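PDB 6YP4: adenylate cyclase from Hippeastrum hybrid cultivar, which acts mainly as a triphosphatase, although named as a putative adenylyl cyclase, and probably uses magnesium ions. Local coordinates for residues E2-H15 against Y161-K174. Numbering follows the deposited sequence. Where two conformers were deposited one is given.
With GCP (phosphomethylphosphonic acid guanylate ester), chain B; EDO (1,2-ethanediol), chain I; EDO (1,2-ethanediol), chain H.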
# COMPACT_ATOMS: atom_id res chain seq x y z
N GLU A 2 2.96 13.02 7.30
CA GLU A 2 1.96 11.98 7.09
C GLU A 2 0.65 12.41 7.75
O GLU A 2 0.63 12.70 8.95
CB GLU A 2 2.44 10.65 7.67
CG GLU A 2 1.56 9.46 7.35
CD GLU A 2 1.94 8.79 6.04
OE1 GLU A 2 2.61 9.43 5.21
OE2 GLU A 2 1.56 7.62 5.84
N ILE A 3 -0.42 12.46 6.97
CA ILE A 3 -1.73 12.92 7.44
C ILE A 3 -2.73 11.77 7.35
O ILE A 3 -2.91 11.18 6.27
CB ILE A 3 -2.22 14.13 6.63
CG1 ILE A 3 -1.21 15.27 6.74
CG2 ILE A 3 -3.59 14.56 7.13
CD1 ILE A 3 -1.77 16.63 6.37
N GLU A 4 -3.39 11.46 8.47
CA GLU A 4 -4.38 10.41 8.51
C GLU A 4 -5.60 10.86 9.31
O GLU A 4 -5.50 11.67 10.24
CB GLU A 4 -3.84 9.10 9.12
CG GLU A 4 -3.33 8.09 8.08
CD GLU A 4 -3.29 6.65 8.57
OE1 GLU A 4 -2.44 6.34 9.43
OE2 GLU A 4 -4.09 5.83 8.08
N ILE A 5 -6.75 10.36 8.91
CA ILE A 5 -7.97 10.45 9.70
C ILE A 5 -7.97 9.23 10.62
O ILE A 5 -7.58 8.14 10.20
CB ILE A 5 -9.22 10.48 8.79
CG1 ILE A 5 -9.10 11.61 7.76
CG2 ILE A 5 -10.49 10.59 9.60
CD1 ILE A 5 -8.91 12.94 8.36
N LYS A 6 -8.36 9.40 11.88
CA LYS A 6 -8.33 8.29 12.83
C LYS A 6 -9.57 8.34 13.71
O LYS A 6 -9.72 9.25 14.54
CB LYS A 6 -7.05 8.32 13.68
CG LYS A 6 -5.78 8.02 12.89
CD LYS A 6 -4.57 7.89 13.79
CE LYS A 6 -3.32 7.53 13.00
NZ LYS A 6 -2.15 7.38 13.90
N LEU A 7 -10.46 7.36 13.53
CA LEU A 7 -11.71 7.26 14.28
C LEU A 7 -11.70 5.96 15.09
O LEU A 7 -11.21 4.94 14.62
CB LEU A 7 -12.91 7.26 13.35
CG LEU A 7 -12.91 8.29 12.22
CD1 LEU A 7 -14.04 7.99 11.25
CD2 LEU A 7 -13.04 9.71 12.78
N ARG A 8 -12.24 6.00 16.30
CA ARG A 8 -12.26 4.82 17.16
C ARG A 8 -13.67 4.23 17.19
O ARG A 8 -14.65 4.97 17.34
CB ARG A 8 -11.79 5.17 18.57
CG ARG A 8 -11.76 3.99 19.53
CD ARG A 8 -11.22 4.41 20.89
NE ARG A 8 -11.23 3.29 21.83
CZ ARG A 8 -11.11 3.42 23.14
NH1 ARG A 8 -10.95 4.63 23.69
NH2 ARG A 8 -11.14 2.34 23.91
N LEU A 9 -13.78 2.89 17.05
CA LEU A 9 -15.06 2.23 17.26
C LEU A 9 -15.18 1.73 18.70
O LEU A 9 -14.19 1.25 19.28
CB LEU A 9 -15.23 1.05 16.30
CG LEU A 9 -14.79 1.35 14.86
CD1 LEU A 9 -15.02 0.14 14.00
CD2 LEU A 9 -15.59 2.51 14.32
N PRO A 10 -16.38 1.77 19.28
CA PRO A 10 -16.53 1.44 20.72
C PRO A 10 -16.50 -0.05 21.08
O PRO A 10 -16.29 -0.37 22.25
CB PRO A 10 -17.90 2.03 21.09
CG PRO A 10 -18.64 2.16 19.78
CD PRO A 10 -17.58 2.44 18.73
N SER A 11 -16.74 -0.97 20.15
CA SER A 11 -17.17 -2.29 20.59
C SER A 11 -16.91 -3.30 19.50
O SER A 11 -16.78 -2.93 18.32
CB SER A 11 -18.67 -2.28 20.94
OG SER A 11 -19.41 -2.09 19.74
N PRO A 12 -16.86 -4.58 19.84
CA PRO A 12 -16.84 -5.64 18.81
C PRO A 12 -18.00 -5.56 17.84
O PRO A 12 -17.82 -5.77 16.64
CB PRO A 12 -16.91 -6.93 19.64
CG PRO A 12 -16.23 -6.55 20.95
CD PRO A 12 -16.70 -5.13 21.20
N SER A 13 -19.21 -5.28 18.33
CA SER A 13 -20.36 -5.26 17.44
C SER A 13 -20.24 -4.14 16.42
O SER A 13 -20.57 -4.34 15.24
CB SER A 13 -21.66 -5.14 18.26
OG SER A 13 -21.79 -3.90 18.95
N ALA A 14 -19.73 -2.97 16.83
CA ALA A 14 -19.55 -1.92 15.84
C ALA A 14 -18.52 -2.33 14.80
O ALA A 14 -18.71 -2.10 13.60
CB ALA A 14 -19.14 -0.60 16.49
N HIS A 15 -17.43 -2.98 15.24
CA HIS A 15 -16.40 -3.44 14.31
C HIS A 15 -16.96 -4.47 13.33
O HIS A 15 -16.66 -4.43 12.13
CB HIS A 15 -15.22 -4.02 15.10
CG HIS A 15 -14.14 -4.62 14.24
ND1 HIS A 15 -14.16 -5.94 13.84
CD2 HIS A 15 -13.01 -4.08 13.72
CE1 HIS A 15 -13.09 -6.19 13.10
NE2 HIS A 15 -12.38 -5.08 13.02
N TYR A 161 -10.51 -0.88 18.59
CA TYR A 161 -10.86 -0.95 17.18
C TYR A 161 -10.80 0.45 16.59
O TYR A 161 -11.31 1.40 17.20
CB TYR A 161 -12.26 -1.54 16.98
CG TYR A 161 -12.51 -2.85 17.72
CD1 TYR A 161 -12.35 -4.07 17.07
CD2 TYR A 161 -12.94 -2.86 19.05
CE1 TYR A 161 -12.58 -5.26 17.73
CE2 TYR A 161 -13.16 -4.04 19.71
CZ TYR A 161 -12.99 -5.24 19.05
OH TYR A 161 -13.21 -6.42 19.71
N GLU A 162 -10.16 0.60 15.43
CA GLU A 162 -10.11 1.90 14.79
C GLU A 162 -10.34 1.74 13.30
O GLU A 162 -10.14 0.65 12.74
CB GLU A 162 -8.77 2.64 14.98
CG GLU A 162 -8.26 2.71 16.39
CD GLU A 162 -6.79 3.09 16.44
OE1 GLU A 162 -6.44 4.15 15.87
OE2 GLU A 162 -6.00 2.32 17.00
N ILE A 163 -10.73 2.83 12.67
CA ILE A 163 -10.65 2.94 11.22
C ILE A 163 -9.88 4.20 10.86
O ILE A 163 -10.04 5.24 11.52
CB ILE A 163 -12.05 2.91 10.56
CG1 ILE A 163 -11.88 2.87 9.03
CG2 ILE A 163 -12.89 4.10 11.01
CD1 ILE A 163 -12.94 2.09 8.31
N GLU A 164 -9.02 4.11 9.85
CA GLU A 164 -8.10 5.19 9.51
C GLU A 164 -7.98 5.32 8.00
O GLU A 164 -8.22 4.36 7.27
CB GLU A 164 -6.71 4.95 10.11
CG GLU A 164 -6.78 4.70 11.61
CD GLU A 164 -5.46 4.27 12.19
OE1 GLU A 164 -4.48 4.14 11.42
OE2 GLU A 164 -5.41 4.06 13.42
N CYS A 165 -7.61 6.53 7.56
CA CYS A 165 -7.52 6.87 6.14
C CYS A 165 -6.43 7.91 5.93
O CYS A 165 -6.54 9.04 6.42
CB CYS A 165 -8.86 7.38 5.62
SG CYS A 165 -8.84 7.69 3.84
N GLU A 166 -5.40 7.55 5.16
CA GLU A 166 -4.35 8.49 4.79
C GLU A 166 -4.82 9.32 3.60
O GLU A 166 -5.33 8.77 2.61
CB GLU A 166 -3.06 7.74 4.44
CG GLU A 166 -1.76 8.43 4.88
CD GLU A 166 -1.25 9.45 3.88
OE1 GLU A 166 -1.68 9.39 2.70
OE2 GLU A 166 -0.41 10.31 4.26
N THR A 167 -4.64 10.63 3.68
CA THR A 167 -5.18 11.50 2.65
C THR A 167 -4.40 12.80 2.62
O THR A 167 -3.74 13.18 3.59
CB THR A 167 -6.67 11.77 2.90
OG1 THR A 167 -7.18 12.65 1.90
CG2 THR A 167 -6.86 12.38 4.29
N THR A 168 -4.46 13.48 1.47
CA THR A 168 -3.95 14.83 1.35
C THR A 168 -5.03 15.87 1.57
O THR A 168 -4.72 17.06 1.60
CB THR A 168 -3.30 15.05 -0.03
OG1 THR A 168 -4.31 15.02 -1.04
CG2 THR A 168 -2.27 13.99 -0.30
N GLU A 169 -6.29 15.44 1.73
CA GLU A 169 -7.42 16.34 1.96
C GLU A 169 -8.14 15.97 3.26
O GLU A 169 -9.28 15.50 3.24
CB GLU A 169 -8.42 16.29 0.80
CG GLU A 169 -7.83 16.35 -0.60
CD GLU A 169 -8.91 16.39 -1.67
OE1 GLU A 169 -9.78 17.28 -1.63
OE2 GLU A 169 -8.91 15.49 -2.54
N PRO A 170 -7.50 16.21 4.41
CA PRO A 170 -8.08 15.70 5.68
C PRO A 170 -9.48 16.21 5.98
O PRO A 170 -10.33 15.42 6.41
CB PRO A 170 -7.07 16.17 6.74
CG PRO A 170 -6.26 17.25 6.07
CD PRO A 170 -6.22 16.89 4.63
N GLU A 171 -9.76 17.49 5.78
CA GLU A 171 -11.07 17.99 6.18
C GLU A 171 -12.19 17.41 5.31
O GLU A 171 -13.26 17.07 5.82
CB GLU A 171 -11.10 19.52 6.15
CG GLU A 171 -10.18 20.11 7.20
CD GLU A 171 -10.60 19.73 8.61
OE1 GLU A 171 -9.72 19.69 9.50
OE2 GLU A 171 -11.81 19.49 8.84
N ARG A 172 -11.97 17.29 4.00
CA ARG A 172 -13.05 16.80 3.16
C ARG A 172 -13.23 15.29 3.27
O ARG A 172 -14.36 14.79 3.25
CB ARG A 172 -12.80 17.22 1.71
CG ARG A 172 -13.81 16.68 0.74
CD ARG A 172 -13.39 16.97 -0.68
NE ARG A 172 -13.78 15.88 -1.53
CZ ARG A 172 -12.89 15.08 -2.10
NH1 ARG A 172 -11.60 15.30 -1.92
NH2 ARG A 172 -13.27 14.07 -2.86
N VAL A 173 -12.14 14.53 3.39
CA VAL A 173 -12.28 13.08 3.48
C VAL A 173 -12.90 12.70 4.82
O VAL A 173 -13.73 11.78 4.91
CB VAL A 173 -10.93 12.39 3.24
CG1 VAL A 173 -11.03 10.89 3.55
CG2 VAL A 173 -10.46 12.62 1.79
N LYS A 174 -12.52 13.40 5.88
CA LYS A 174 -13.10 13.12 7.19
C LYS A 174 -14.61 13.35 7.16
O LYS A 174 -15.36 12.59 7.78
CB LYS A 174 -12.41 13.95 8.26
CG LYS A 174 -13.12 13.93 9.60
CD LYS A 174 -12.35 14.73 10.62
CE LYS A 174 -12.96 16.10 10.83
NZ LYS A 174 -12.24 16.82 11.91
PG GCP B . -1.39 3.80 13.01
O1G GCP B . -2.66 4.50 13.37
O2G GCP B . -1.48 2.32 13.35
O3G GCP B . -0.24 4.43 13.76
C3B GCP B . -1.12 3.98 11.21
PB GCP B . 0.49 3.19 10.77
O1B GCP B . 1.56 3.45 11.80
O2B GCP B . 0.32 1.71 10.51
O3A GCP B . 0.95 3.92 9.37
PA GCP B . 2.17 3.27 8.49
O1A GCP B . 3.04 4.42 8.02
O2A GCP B . 2.97 2.36 9.40
O5' GCP B . 1.54 2.37 7.21
C5' GCP B . 0.16 2.49 6.90
C4' GCP B . -0.19 3.94 6.36
O4' GCP B . 0.81 4.48 5.29
C3' GCP B . -1.32 3.90 5.77
O3' GCP B . -2.11 5.06 6.14
C2' GCP B . -1.03 3.81 4.12
O2' GCP B . -1.97 4.62 3.33
C1' GCP B . 0.19 4.12 3.90
N9 GCP B . 0.92 2.95 3.27
C8 GCP B . 1.63 2.11 4.03
N7 GCP B . 2.17 1.16 3.24
C5 GCP B . 1.79 1.42 1.98
C6 GCP B . 2.05 0.77 0.77
O6 GCP B . 2.73 -0.19 0.75
N1 GCP B . 1.53 1.25 -0.36
C2 GCP B . 0.75 2.36 -0.34
N2 GCP B . 0.23 2.78 -1.64
N3 GCP B . 0.49 2.99 0.84
C4 GCP B . 1.01 2.52 1.99
C1 EDO I . -8.55 20.37 4.03
O1 EDO I . -7.37 20.04 4.76
C2 EDO I . -8.83 19.25 3.03
O2 EDO I . -10.20 19.22 2.62
C1 EDO H . -14.97 5.51 22.38
O1 EDO H . -14.60 4.16 22.70
C2 EDO H . -14.82 5.72 20.88
O2 EDO H . -15.79 4.94 20.18
O HOH W 1 -3.53 4.99 15.95
O HOH W 2 -12.04 0.50 20.66
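I5 and C165 face each other as a hydrogen-bonded pair of two antiparallel strands, 2-9 and 161-166. I5 N donates to C165 O at 2.8 Å. L7 and I163 pair the same way, and their side chains lie side by side, L7 CB 3.9 Å from I163 CG2. I5 turns CD1 to the start of helix 170-174. I5 CD1 meets K174 CB at 3.6 Å and also touches P170. E4, K6, E162, E164 and E166 line the other face. E2, E4 and K6 of strand 2-9 form the ExExK signature of the CYTH family, in which antiparallel strands curl into a tunnel that holds the phosphate chain of the bound GTP analogue. K6 keeps its chain extended beyond CG, which carries NZ to GCP O1G in a weak hydrogen bond of 3.0 Å. The K6 side chain passes obliquely over that of E164, CG to CG 3.7 Å. Both carboxylate oxygens of E164 lie close to the same GCP O1G, OE1 at 2.7 Å. K195 forms salt bridges to E162 and E164. At the far end Y161 keeps CG anti to its carbonyl carbon (chi1 -50°), which lays the ring against S11, P12 and H15. The H15 ring lies obliquely to it, planes 43° apart, and H15 CG is 3.4 Å from Y161 CD1. P12 crosses Y161 at about a right angle, its CG 3.3 Å from Y161 OH. Replacing Y161 with a serine would probably open a gap beside P12 and let the H15 ring turn more freely.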